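Inactive glucansucrase (Lactobacillus reuteri, PDB 5JBD) is an inactive glucansucrase, a multidomain protein of glycosyl hydrolase family 70 built around a TIM-type barrel. Local coordinates at residues A[672-677]-A[731-736]; A[473-478]-A[668-673]; A[689-694]-A[742-747]. All blocks are in the same frame, centred on the assembly; numbering follows the deposited sequence.

Contact 1. Residues A[672-677]-A[731-736]; sequences NVIAKN and ANTIAA
Ile674 and Thr733 make the tightest apolar touch between these two helices: Ile674 CG2 meets Thr733 CG2 at 3.5 Å, shorter than carbon atoms usually allow, and the two side chains cross at about a right angle. On the threonine the first torsion (chi1 -57°) turns the methyl away from its own backbone N and over toward the isoleucine, while OG1 is left beside that N. A second apolar patch is built from alanines alone. Ala675 CB and Ala736 CB sit 4.1 Å apart, and the methyl of Ala736 points toward the other helix, where it also rests against the backbone of Ala675. With side chains this small the helix axes come to 8.6 Å and run nearly parallel, 21° apart, and Ala675 CA lies 4.7 Å from Thr733 CA.

No hydrogen bond links the two segments themselves, but the polar groups at the interface are well supplied. Thr733 OG1, 4.0 Å from Ala675 CB, has two carbonyls within hydrogen-bonding reach, Tyr671 O just ahead of 672-677 and Glu729 O in its own helix, and these must share its one proton. Asn672 sends ND2 to Val666 O and to the carboxylate of Glu729, so a second polar link joins the helices beside the apolar one.

These are two outer helices of the barrel, 670-676 and 727-739, lying side by side. Ile674 carries the packing inward to Phe689 on strand 688-691, and on its other flank it reaches Tyr475 in the loop before helix 483-496.

Contact 2. Residues A[473-478]-A[668-673]; sequences AQYMQE and NHAYNV
The ring of Tyr475 is put against the helix by a first torsion of -164°, which sets CG opposite the backbone N, lays one face of the ring against Ala670 and turns an edge to Val673. Gln474 does the reverse: its chain starts beside the backbone N and bends at chi2 (-67°), which brings OE1 across to the CB of Asn668, the two side chains crossing at about a right angle.

The methyl of Ala670 makes a CH-pi contact in which Ala670 CB stands 4.0 Å from the centroid of the Tyr475 ring and only 13° off its normal. Val673 comes to the same ring near its plane, with Val673 CG1 3.8 Å from Tyr475 CD2. That same methyl is shared with Met476, whose SD is 3.9 Å from Val673 CG1 as the two side chains slide past each other in opposite directions. The phenol hydroxyl is hydrogen-bonded to Asp655 O.

At the other end the contact is polar and wet. One water donates to Gln474 OE1 at 2.8 Å and to Asn668 O at 2.6 Å, and accepts from Tyr475 N at 2.9 Å, so it stitches loop backbone to the residue just before the helix N-cap. Gln474 OE1, 3.3 Å from Asn668 CB, takes Thr664 N as a further donor, while Gln474 NE2 goes to Glu662 O and Asn668 ND2 to Thr664 OG1.

Residues 474-477 form a type II beta turn, closed by Gln477 N to Gln474 O and braced by Gln477 NE2, which bonds to Tyr475 O. The loop between helices 465-468 and 483-496 thus packs this turn on the N-terminal turn of helix 670-676, a loop-on-helix contact on the outside of the TIM-type barrel.

Contact 3. Residues A[689-694]-A[742-747]; sequences FWMAPA and LKVQED
Strands 689-691 and 743-747 run parallel, 4.8 Å apart at their closest and at 28° to each other, with Phe689 beside Val744, Trp690 beside Gln745 and Met691 beside Glu746. The backbone ladder passes from Phe689 N to Lys743 O, from Gln745 N to Phe689 O and from Met691 N to Gln745 O (3.0 Å, nearly straight at 170°), then fades in a weak Asp747 N to Met691 O bond.

On the face with Phe689 and Met691, Met691 CG is 3.5 Å from Val744 CG1. Leu742, just before the strand, brings CD2 to 4.0 Å from Phe689 CD2. Glu746 shares the face at its far end; bent at chi2 (63°), it curls round the strand end, where its OE2 takes Ala694 N on the syn lone pair at 2.9 Å. Its OE1 stands 2.8 Å from Ala692 O.

On the face of Trp690 and Gln745, the indole NE1 donates a hydrogen bond to Asp747 OD2 at 3.0 Å, in the indole plane but from above the carboxylate. Tyr707 OH shares that oxygen, and Arg281 forms a salt bridge with OD1. Neighbours in the parallel sheet, the strands are joined through helix 727-739 in a beta-alpha-beta crossover of the TIM-type barrel.

Contact 3 is the core of the three: almost wholly buried, held by a backbone ladder and by charged and polar groups at the strand ends. Contact 1 is the partly buried helix layer against it, where methyl groups meet without a direct bond between the segments. Contact 2, also partly buried, lies on another side of the same helix 670-676, farther from contact 3 (centres about 16 Å apart, against about 12 Å for contact 1), and adds an aromatic face and a bridging water. Tyr671, in the helix that contacts 1 and 2 share, touches Met691 and Ala694 of contact 3.

Contact 1. Residues A[672-677]-A[731-736]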
ATOM      1  N   ASN A 672       1.435   5.201  21.946  1.00 27.01           N
ATOM      2  CA  ASN A 672       1.153   5.462  23.360  1.00 28.69           C
ATOM      3  C   ASN A 672      -0.324   5.320  23.707  1.00 27.95           C
ATOM      4  O   ASN A 672      -0.672   4.768  24.758  1.00 27.63           O
ATOM      5  CB  ASN A 672       1.704   6.835  23.771  1.00 29.08           C
ATOM      6  CG  ASN A 672       3.226   6.902  23.648  1.00 30.18           C
ATOM      7  OD1 ASN A 672       3.911   5.873  23.738  1.00 31.95           O
ATOM      8  ND2 ASN A 672       3.757   8.086  23.404  1.00 30.16           N
ATOM      9  N   VAL A 673      -1.183   5.814  22.823  1.00 27.88           N
ATOM     10  CA  VAL A 673      -2.633   5.669  23.004  1.00 28.51           C
ATOM     11  C   VAL A 673      -3.020   4.183  23.002  1.00 26.70           C
ATOM     12  O   VAL A 673      -3.790   3.746  23.861  1.00 27.48           O
ATOM     13  CB  VAL A 673      -3.431   6.466  21.937  1.00 29.58           C
ATOM     14  CG1 VAL A 673      -4.933   6.264  22.120  1.00 29.61           C
ATOM     15  CG2 VAL A 673      -3.062   7.945  22.000  1.00 31.17           C
ATOM     16  N   ILE A 674      -2.452   3.402  22.083  1.00 27.21           N
ATOM     17  CA  ILE A 674      -2.738   1.950  22.004  1.00 27.29           C
ATOM     18  C   ILE A 674      -2.336   1.233  23.307  1.00 28.94           C
ATOM     19  O   ILE A 674      -3.133   0.473  23.873  1.00 29.78           O
ATOM     20  CB  ILE A 674      -2.085   1.296  20.759  1.00 26.74           C
ATOM     21  CG1 ILE A 674      -2.746   1.803  19.476  1.00 27.42           C
ATOM     22  CG2 ILE A 674      -2.173  -0.230  20.809  1.00 25.99           C
ATOM     23  CD1 ILE A 674      -1.927   1.639  18.211  1.00 27.13           C
ATOM     24  N   ALA A 675      -1.113   1.491  23.775  1.00 30.51           N
ATOM     25  CA  ALA A 675      -0.605   0.910  25.033  1.00 31.14           C
ATOM     26  C   ALA A 675      -1.524   1.210  26.212  1.00 32.61           C
ATOM     27  O   ALA A 675      -1.894   0.305  26.962  1.00 31.27           O
ATOM     28  CB  ALA A 675       0.794   1.432  25.330  1.00 31.92           C
ATOM     29  N   LYS A 676      -1.916   2.479  26.341  1.00 33.54           N
ATOM     30  CA  LYS A 676      -2.821   2.905  27.413  1.00 38.27           C
ATOM     31  C   LYS A 676      -4.182   2.171  27.363  1.00 35.78           C
ATOM     32  O   LYS A 676      -4.780   1.885  28.404  1.00 35.87           O
ATOM     33  CB  LYS A 676      -3.026   4.422  27.335  1.00 42.65           C
ATOM     34  CG  LYS A 676      -3.738   5.044  28.523  1.00 49.50           C
ATOM     35  CD  LYS A 676      -3.919   6.547  28.312  1.00 53.32           C
ATOM     36  CE  LYS A 676      -5.051   7.130  29.149  1.00 57.06           C
ATOM     37  NZ  LYS A 676      -4.572   7.640  30.463  1.00 59.43           N
ATOM     38  N   ASN A 677      -4.642   1.845  26.156  1.00 34.81           N
ATOM     39  CA  ASN A 677      -5.951   1.200  25.936  1.00 34.41           C
ATOM     40  C   ASN A 677      -5.902  -0.321  25.719  1.00 33.01           C
ATOM     41  O   ASN A 677      -6.875  -0.922  25.279  1.00 33.28           O
ATOM     42  CB  ASN A 677      -6.640   1.880  24.745  1.00 34.60           C
ATOM     43  CG  ASN A 677      -7.154   3.258  25.093  1.00 36.20           C
ATOM     44  OD1 ASN A 677      -8.215   3.379  25.687  1.00 39.51           O
ATOM     45  ND2 ASN A 677      -6.408   4.296  24.731  1.00 35.68           N
ATOM     46  N   ALA A 731       7.821  -0.989  20.674  1.00 26.81           N
ATOM     47  CA  ALA A 731       8.157  -2.183  21.458  1.00 27.17           C
ATOM     48  C   ALA A 731       7.398  -2.263  22.785  1.00 27.96           C
ATOM     49  O   ALA A 731       6.944  -3.346  23.178  1.00 27.48           O
ATOM     50  CB  ALA A 731       9.656  -2.264  21.704  1.00 27.29           C
ATOM     51  N   ASN A 732       7.267  -1.128  23.481  1.00 28.31           N
ATOM     52  CA  ASN A 732       6.465  -1.076  24.709  1.00 28.72           C
ATOM     53  C   ASN A 732       4.984  -1.319  24.429  1.00 28.46           C
ATOM     54  O   ASN A 732       4.315  -1.978  25.215  1.00 28.88           O
ATOM     55  CB  ASN A 732       6.639   0.264  25.433  1.00 31.46           C
ATOM     56  CG  ASN A 732       7.941   0.344  26.209  1.00 32.63           C
ATOM     57  OD1 ASN A 732       8.456  -0.659  26.742  1.00 33.27           O
ATOM     58  ND2 ASN A 732       8.483   1.536  26.283  1.00 33.66           N
ATOM     59  N   THR A 733       4.493  -0.813  23.294  1.00 27.19           N
ATOM     60  CA  THR A 733       3.102  -1.033  22.886  1.00 27.92           C
ATOM     61  C   THR A 733       2.823  -2.510  22.597  1.00 27.84           C
ATOM     62  O   THR A 733       1.814  -3.052  23.052  1.00 27.09           O
ATOM     63  CB  THR A 733       2.739  -0.154  21.669  1.00 28.26           C
ATOM     64  OG1 THR A 733       2.970   1.219  22.010  1.00 27.75           O
ATOM     65  CG2 THR A 733       1.281  -0.338  21.262  1.00 28.93           C
ATOM     66  N   ILE A 734       3.737  -3.165  21.877  1.00 27.42           N
ATOM     67  CA  ILE A 734       3.594  -4.602  21.600  1.00 27.16           C
ATOM     68  C   ILE A 734       3.544  -5.392  22.915  1.00 27.32           C
ATOM     69  O   ILE A 734       2.706  -6.291  23.076  1.00 27.28           O
ATOM     70  CB  ILE A 734       4.706  -5.121  20.670  1.00 26.93           C
ATOM     71  CG1 ILE A 734       4.541  -4.505  19.281  1.00 26.78           C
ATOM     72  CG2 ILE A 734       4.660  -6.649  20.566  1.00 28.81           C
ATOM     73  CD1 ILE A 734       5.741  -4.652  18.385  1.00 27.72           C
ATOM     74  N   ALA A 735       4.425  -5.042  23.849  1.00 28.37           N
ATOM     75  CA  ALA A 735       4.474  -5.705  25.168  1.00 29.91           C
ATOM     76  C   ALA A 735       3.179  -5.509  25.952  1.00 29.69           C
ATOM     77  O   ALA A 735       2.685  -6.449  26.584  1.00 27.12           O
ATOM     78  CB  ALA A 735       5.654  -5.209  25.977  1.00 31.10           C
ATOM     79  N   ALA A 736       2.637  -4.290  25.900  1.00 30.11           N
ATOM     80  CA  ALA A 736       1.355  -3.991  26.551  1.00 29.60           C
ATOM     81  C   ALA A 736       0.200  -4.814  25.961  1.00 28.08           C
ATOM     82  O   ALA A 736      -0.622  -5.343  26.704  1.00 27.01           O
ATOM     83  CB  ALA A 736       1.046  -2.499  26.470  1.00 30.92           C
TER

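Contact 2. Residues A[473-478]-A[668-673]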
ATOM      1  N   ALA A 473      -9.506  12.553  13.251  1.00 31.00           N
ATOM      2  CA  ALA A 473      -9.190  13.213  14.514  1.00 33.17           C
ATOM      3  C   ALA A 473      -7.934  12.582  15.121  1.00 33.96           C
ATOM      4  O   ALA A 473      -7.397  11.603  14.599  1.00 32.76           O
ATOM      5  CB  ALA A 473     -10.358  13.126  15.488  1.00 34.60           C
ATOM      6  N   GLN A 474      -7.455  13.158  16.219  1.00 31.90           N
ATOM      7  CA  GLN A 474      -6.351  12.552  16.961  1.00 30.58           C
ATOM      8  C   GLN A 474      -6.738  11.132  17.422  1.00 29.23           C
ATOM      9  O   GLN A 474      -7.929  10.807  17.580  1.00 28.25           O
ATOM     10  CB  GLN A 474      -5.930  13.439  18.140  1.00 31.96           C
ATOM     11  CG  GLN A 474      -5.227  14.720  17.710  1.00 31.63           C
ATOM     12  CD  GLN A 474      -3.881  14.467  17.074  1.00 30.80           C
ATOM     13  OE1 GLN A 474      -3.007  13.850  17.679  1.00 30.33           O
ATOM     14  NE2 GLN A 474      -3.693  14.961  15.855  1.00 31.17           N
ATOM     15  N   TYR A 475      -5.731  10.279  17.574  1.00 27.49           N
ATOM     16  CA  TYR A 475      -5.965   8.832  17.647  1.00 26.64           C
ATOM     17  C   TYR A 475      -6.872   8.428  18.805  1.00 27.85           C
ATOM     18  O   TYR A 475      -6.570   8.697  19.968  1.00 27.62           O
ATOM     19  CB  TYR A 475      -4.632   8.054  17.704  1.00 26.48           C
ATOM     20  CG  TYR A 475      -4.795   6.571  17.401  1.00 26.00           C
ATOM     21  CD1 TYR A 475      -4.945   6.115  16.083  1.00 25.48           C
ATOM     22  CD2 TYR A 475      -4.820   5.638  18.420  1.00 26.78           C
ATOM     23  CE1 TYR A 475      -5.100   4.764  15.799  1.00 25.02           C
ATOM     24  CE2 TYR A 475      -4.980   4.279  18.156  1.00 26.07           C
ATOM     25  CZ  TYR A 475      -5.128   3.836  16.851  1.00 25.25           C
ATOM     26  OH  TYR A 475      -5.282   2.474  16.619  1.00 23.59           O
ATOM     27  N   MET A 476      -7.998   7.795  18.471  1.00 28.36           N
ATOM     28  CA  MET A 476      -9.013   7.358  19.436  1.00 29.45           C
ATOM     29  C   MET A 476      -9.682   8.477  20.270  1.00 30.18           C
ATOM     30  O   MET A 476     -10.382   8.168  21.228  1.00 30.21           O
ATOM     31  CB  MET A 476      -8.478   6.238  20.364  1.00 29.73           C
ATOM     32  CG  MET A 476      -8.209   4.912  19.652  1.00 29.64           C
ATOM     33  SD  MET A 476      -7.407   3.662  20.673  1.00 27.91           S
ATOM     34  CE  MET A 476      -8.726   3.176  21.794  1.00 27.30           C
ATOM     35  N   GLN A 477      -9.536   9.748  19.879  1.00 31.54           N
ATOM     36  CA  GLN A 477     -10.193  10.866  20.608  1.00 35.13           C
ATOM     37  C   GLN A 477     -11.708  10.975  20.390  1.00 35.19           C
ATOM     38  O   GLN A 477     -12.401  11.459  21.280  1.00 33.21           O
ATOM     39  CB  GLN A 477      -9.575  12.229  20.254  1.00 39.93           C
ATOM     40  CG  GLN A 477      -8.105  12.409  20.604  1.00 46.54           C
ATOM     41  CD  GLN A 477      -7.697  11.843  21.950  1.00 52.88           C
ATOM     42  OE1 GLN A 477      -8.019  12.399  23.005  1.00 59.09           O
ATOM     43  NE2 GLN A 477      -6.972  10.721  21.917  1.00 54.88           N
ATOM     44  N   GLU A 478     -12.209  10.553  19.223  1.00 32.27           N
ATOM     45  CA  GLU A 478     -13.638  10.675  18.876  1.00 32.53           C
ATOM     46  C   GLU A 478     -14.197   9.334  18.412  1.00 31.66           C
ATOM     47  O   GLU A 478     -13.731   8.782  17.411  1.00 30.20           O
ATOM     48  CB  GLU A 478     -13.833  11.689  17.746  1.00 32.21           C
ATOM     49  CG  GLU A 478     -13.543  13.133  18.125  1.00 33.12           C
ATOM     50  CD  GLU A 478     -13.640  14.101  16.946  1.00 34.09           C
ATOM     51  OE1 GLU A 478     -14.105  13.720  15.849  1.00 34.26           O
ATOM     52  OE2 GLU A 478     -13.242  15.271  17.117  1.00 36.32           O
ATOM     53  N   ASN A 668      -0.265  11.789  22.301  1.00 35.58           N
ATOM     54  CA  ASN A 668      -1.174  11.448  21.190  1.00 34.56           C
ATOM     55  C   ASN A 668      -0.565  10.540  20.106  1.00 32.89           C
ATOM     56  O   ASN A 668      -1.256  10.205  19.139  1.00 29.39           O
ATOM     57  CB  ASN A 668      -1.749  12.724  20.541  1.00 34.31           C
ATOM     58  CG  ASN A 668      -2.836  13.383  21.380  1.00 36.07           C
ATOM     59  OD1 ASN A 668      -3.344  12.812  22.340  1.00 37.20           O
ATOM     60  ND2 ASN A 668      -3.196  14.602  21.013  1.00 38.61           N
ATOM     61  N   HIS A 669       0.704  10.144  20.253  1.00 31.01           N
ATOM     62  CA  HIS A 669       1.283   9.114  19.396  1.00 29.80           C
ATOM     63  C   HIS A 669       0.399   7.877  19.474  1.00 28.48           C
ATOM     64  O   HIS A 669       0.080   7.412  20.563  1.00 29.87           O
ATOM     65  CB  HIS A 669       2.693   8.724  19.852  1.00 30.43           C
ATOM     66  CG  HIS A 669       3.747   9.750  19.559  1.00 31.99           C
ATOM     67  ND1 HIS A 669       5.089   9.502  19.752  1.00 31.83           N
ATOM     68  CD2 HIS A 669       3.662  11.017  19.090  1.00 32.02           C
ATOM     69  CE1 HIS A 669       5.788  10.564  19.398  1.00 32.54           C
ATOM     70  NE2 HIS A 669       4.945  11.497  18.989  1.00 33.86           N
ATOM     71  N   ALA A 670       0.014   7.344  18.326  1.00 27.87           N
ATOM     72  CA  ALA A 670      -0.835   6.151  18.302  1.00 28.71           C
ATOM     73  C   ALA A 670      -0.253   5.033  19.179  1.00 27.53           C
ATOM     74  O   ALA A 670      -0.998   4.369  19.901  1.00 27.69           O
ATOM     75  CB  ALA A 670      -1.039   5.667  16.868  1.00 28.24           C
ATOM     76  N   TYR A 671       1.075   4.859  19.162  1.00 27.52           N
ATOM     77  CA  TYR A 671       1.693   3.803  19.967  1.00 26.75           C
ATOM     78  C   TYR A 671       1.370   3.969  21.446  1.00 27.48           C
ATOM     79  O   TYR A 671       1.013   2.999  22.112  1.00 28.54           O
ATOM     80  CB  TYR A 671       3.213   3.714  19.738  1.00 27.40           C
ATOM     81  CG  TYR A 671       3.652   3.258  18.340  1.00 26.21           C
ATOM     82  CD1 TYR A 671       2.862   2.414  17.558  1.00 26.34           C
ATOM     83  CD2 TYR A 671       4.855   3.697  17.801  1.00 26.63           C
ATOM     84  CE1 TYR A 671       3.251   2.034  16.282  1.00 25.29           C
ATOM     85  CE2 TYR A 671       5.263   3.307  16.536  1.00 27.31           C
ATOM     86  CZ  TYR A 671       4.451   2.454  15.780  1.00 25.47           C
ATOM     87  OH  TYR A 671       4.833   2.068  14.525  1.00 25.27           O
ATOM     88  N   ASN A 672       1.435   5.201  21.946  1.00 27.01           N
ATOM     89  CA  ASN A 672       1.153   5.462  23.360  1.00 28.69           C
ATOM     90  C   ASN A 672      -0.324   5.320  23.707  1.00 27.95           C
ATOM     91  O   ASN A 672      -0.672   4.768  24.758  1.00 27.63           O
ATOM     92  CB  ASN A 672       1.704   6.835  23.771  1.00 29.08           C
ATOM     93  CG  ASN A 672       3.226   6.902  23.648  1.00 30.18           C
ATOM     94  OD1 ASN A 672       3.911   5.873  23.738  1.00 31.95           O
ATOM     95  ND2 ASN A 672       3.757   8.086  23.404  1.00 30.16           N
ATOM     96  N   VAL A 673      -1.183   5.814  22.823  1.00 27.88           N
ATOM     97  CA  VAL A 673      -2.633   5.669  23.004  1.00 28.51           C
ATOM     98  C   VAL A 673      -3.020   4.183  23.002  1.00 26.70           C
ATOM     99  O   VAL A 673      -3.790   3.746  23.861  1.00 27.48           O
ATOM    100  CB  VAL A 673      -3.431   6.466  21.937  1.00 29.58           C
ATOM    101  CG1 VAL A 673      -4.933   6.264  22.120  1.00 29.61           C
ATOM    102  CG2 VAL A 673      -3.062   7.945  22.000  1.00 31.17           C
TER
HETATM  103  O   HOH W   1      -2.953  11.088  17.315  1.00 27.66           O

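Contact 3. Residues A[689-694]-A[742-747]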
ATOM      1  N   PHE A 689      -3.850  -8.141  16.583  1.00 21.90           N
ATOM      2  CA  PHE A 689      -3.753  -6.681  16.393  1.00 21.58           C
ATOM      3  C   PHE A 689      -2.876  -6.399  15.182  1.00 21.93           C
ATOM      4  O   PHE A 689      -1.657  -6.636  15.217  1.00 21.46           O
ATOM      5  CB  PHE A 689      -3.191  -6.051  17.674  1.00 22.16           C
ATOM      6  CG  PHE A 689      -3.528  -4.585  17.859  1.00 23.44           C
ATOM      7  CD1 PHE A 689      -2.666  -3.604  17.411  1.00 24.25           C
ATOM      8  CD2 PHE A 689      -4.692  -4.197  18.518  1.00 23.99           C
ATOM      9  CE1 PHE A 689      -2.961  -2.261  17.588  1.00 24.72           C
ATOM     10  CE2 PHE A 689      -4.993  -2.849  18.709  1.00 24.07           C
ATOM     11  CZ  PHE A 689      -4.126  -1.884  18.241  1.00 24.54           C
ATOM     12  N   TRP A 690      -3.489  -5.915  14.102  1.00 21.38           N
ATOM     13  CA  TRP A 690      -2.786  -5.561  12.875  1.00 21.15           C
ATOM     14  C   TRP A 690      -2.277  -4.124  13.021  1.00 23.58           C
ATOM     15  O   TRP A 690      -3.063  -3.155  13.071  1.00 23.58           O
ATOM     16  CB  TRP A 690      -3.691  -5.763  11.647  1.00 20.80           C
ATOM     17  CG  TRP A 690      -3.303  -5.136  10.341  1.00 21.12           C
ATOM     18  CD1 TRP A 690      -2.086  -4.634   9.977  1.00 23.06           C
ATOM     19  CD2 TRP A 690      -4.163  -4.936   9.214  1.00 21.75           C
ATOM     20  NE1 TRP A 690      -2.132  -4.135   8.699  1.00 22.85           N
ATOM     21  CE2 TRP A 690      -3.395  -4.300   8.206  1.00 23.77           C
ATOM     22  CE3 TRP A 690      -5.506  -5.227   8.956  1.00 21.42           C
ATOM     23  CZ2 TRP A 690      -3.935  -3.939   6.960  1.00 23.18           C
ATOM     24  CZ3 TRP A 690      -6.042  -4.879   7.719  1.00 22.11           C
ATOM     25  CH2 TRP A 690      -5.254  -4.253   6.733  1.00 22.96           C
ATOM     26  N   MET A 691      -0.954  -3.998  13.075  1.00 24.50           N
ATOM     27  CA  MET A 691      -0.284  -2.700  13.180  1.00 26.13           C
ATOM     28  C   MET A 691       0.134  -2.185  11.808  1.00 25.33           C
ATOM     29  O   MET A 691       0.584  -2.944  10.946  1.00 23.04           O
ATOM     30  CB  MET A 691       0.928  -2.788  14.106  1.00 28.29           C
ATOM     31  CG  MET A 691       0.554  -3.272  15.496  1.00 30.27           C
ATOM     32  SD  MET A 691       1.604  -2.727  16.858  1.00 31.69           S
ATOM     33  CE  MET A 691       1.152  -0.995  16.862  1.00 30.87           C
ATOM     34  N   ALA A 692      -0.012  -0.876  11.635  1.00 25.21           N
ATOM     35  CA  ALA A 692       0.375  -0.194  10.413  1.00 24.88           C
ATOM     36  C   ALA A 692       1.818  -0.495  10.034  1.00 24.32           C
ATOM     37  O   ALA A 692       2.638  -0.773  10.913  1.00 24.92           O
ATOM     38  CB  ALA A 692       0.193   1.313  10.582  1.00 26.45           C
ATOM     39  N   PRO A 693       2.141  -0.425   8.731  1.00 23.08           N
ATOM     40  CA  PRO A 693       3.549  -0.534   8.364  1.00 22.96           C
ATOM     41  C   PRO A 693       4.333   0.570   9.089  1.00 24.11           C
ATOM     42  O   PRO A 693       4.010   1.754   8.962  1.00 24.60           O
ATOM     43  CB  PRO A 693       3.537  -0.296   6.844  1.00 22.74           C
ATOM     44  CG  PRO A 693       2.302   0.505   6.606  1.00 22.67           C
ATOM     45  CD  PRO A 693       1.311  -0.070   7.566  1.00 22.61           C
ATOM     46  N   ALA A 694       5.332   0.165   9.871  1.00 24.91           N
ATOM     47  CA  ALA A 694       5.932   1.036  10.869  1.00 25.10           C
ATOM     48  C   ALA A 694       7.204   1.736  10.373  1.00 26.65           C
ATOM     49  O   ALA A 694       7.824   2.480  11.121  1.00 27.33           O
ATOM     50  CB  ALA A 694       6.219   0.224  12.120  1.00 26.05           C
ATOM     51  N   LEU A 742      -3.226 -10.434  23.770  1.00 25.08           N
ATOM     52  CA  LEU A 742      -3.319 -10.387  22.300  1.00 24.37           C
ATOM     53  C   LEU A 742      -2.026 -10.847  21.656  1.00 24.62           C
ATOM     54  O   LEU A 742      -0.956 -10.823  22.289  1.00 24.42           O
ATOM     55  CB  LEU A 742      -3.596  -8.951  21.808  1.00 25.75           C
ATOM     56  CG  LEU A 742      -5.050  -8.478  21.901  1.00 26.33           C
ATOM     57  CD1 LEU A 742      -5.476  -8.289  23.342  1.00 27.05           C
ATOM     58  CD2 LEU A 742      -5.281  -7.202  21.099  1.00 26.49           C
ATOM     59  N   LYS A 743      -2.123 -11.226  20.388  1.00 23.69           N
ATOM     60  CA  LYS A 743      -0.962 -11.364  19.516  1.00 25.30           C
ATOM     61  C   LYS A 743      -0.990 -10.208  18.545  1.00 24.81           C
ATOM     62  O   LYS A 743      -2.054  -9.627  18.303  1.00 24.37           O
ATOM     63  CB  LYS A 743      -0.984 -12.697  18.762  1.00 27.34           C
ATOM     64  CG  LYS A 743      -0.943 -13.929  19.676  1.00 28.58           C
ATOM     65  CD  LYS A 743       0.377 -14.060  20.411  1.00 30.30           C
ATOM     66  CE  LYS A 743       0.452 -15.396  21.147  1.00 33.57           C
ATOM     67  NZ  LYS A 743      -0.073 -15.268  22.516  1.00 35.35           N
ATOM     68  N   VAL A 744       0.179  -9.867  18.007  1.00 24.35           N
ATOM     69  CA  VAL A 744       0.350  -8.666  17.196  1.00 23.89           C
ATOM     70  C   VAL A 744       1.015  -8.989  15.858  1.00 23.13           C
ATOM     71  O   VAL A 744       2.057  -9.654  15.824  1.00 23.68           O
ATOM     72  CB  VAL A 744       1.222  -7.628  17.946  1.00 24.54           C
ATOM     73  CG1 VAL A 744       1.160  -6.268  17.252  1.00 24.65           C
ATOM     74  CG2 VAL A 744       0.802  -7.499  19.410  1.00 25.74           C
ATOM     75  N   GLN A 745       0.449  -8.486  14.763  1.00 21.60           N
ATOM     76  CA  GLN A 745       1.038  -8.654  13.430  1.00 21.16           C
ATOM     77  C   GLN A 745       1.540  -7.337  12.870  1.00 21.76           C
ATOM     78  O   GLN A 745       0.978  -6.282  13.146  1.00 23.77           O
ATOM     79  CB  GLN A 745       0.041  -9.269  12.449  1.00 21.63           C
ATOM     80  CG  GLN A 745      -0.380 -10.692  12.807  1.00 21.94           C
ATOM     81  CD  GLN A 745      -1.480 -10.776  13.862  1.00 23.53           C
ATOM     82  OE1 GLN A 745      -2.394  -9.947  13.899  1.00 24.08           O
ATOM     83  NE2 GLN A 745      -1.385 -11.774  14.739  1.00 25.35           N
ATOM     84  N   GLU A 746       2.609  -7.401  12.083  1.00 22.14           N
ATOM     85  CA  GLU A 746       3.116  -6.225  11.364  1.00 21.82           C
ATOM     86  C   GLU A 746       2.776  -6.376   9.901  1.00 21.58           C
ATOM     87  O   GLU A 746       2.852  -7.466   9.337  1.00 22.16           O
ATOM     88  CB  GLU A 746       4.644  -6.061  11.534  1.00 22.02           C
ATOM     89  CG  GLU A 746       5.323  -5.021  10.638  1.00 21.85           C
ATOM     90  CD  GLU A 746       4.876  -3.570  10.848  1.00 22.25           C
ATOM     91  OE1 GLU A 746       3.721  -3.310  11.292  1.00 21.60           O
ATOM     92  OE2 GLU A 746       5.693  -2.671  10.516  1.00 21.25           O
ATOM     93  N   ASP A 747       2.376  -5.261   9.314  1.00 21.49           N
ATOM     94  CA  ASP A 747       2.170  -5.121   7.888  1.00 21.43           C
ATOM     95  C   ASP A 747       3.541  -5.130   7.229  1.00 21.96           C
ATOM     96  O   ASP A 747       4.284  -4.156   7.345  1.00 22.68           O
ATOM     97  CB  ASP A 747       1.453  -3.784   7.622  1.00 22.34           C
ATOM     98  CG  ASP A 747       0.621  -3.785   6.364  1.00 22.24           C
ATOM     99  OD1 ASP A 747       1.056  -4.390   5.368  1.00 23.19           O
ATOM    100  OD2 ASP A 747      -0.483  -3.159   6.383  1.00 22.78           O
TER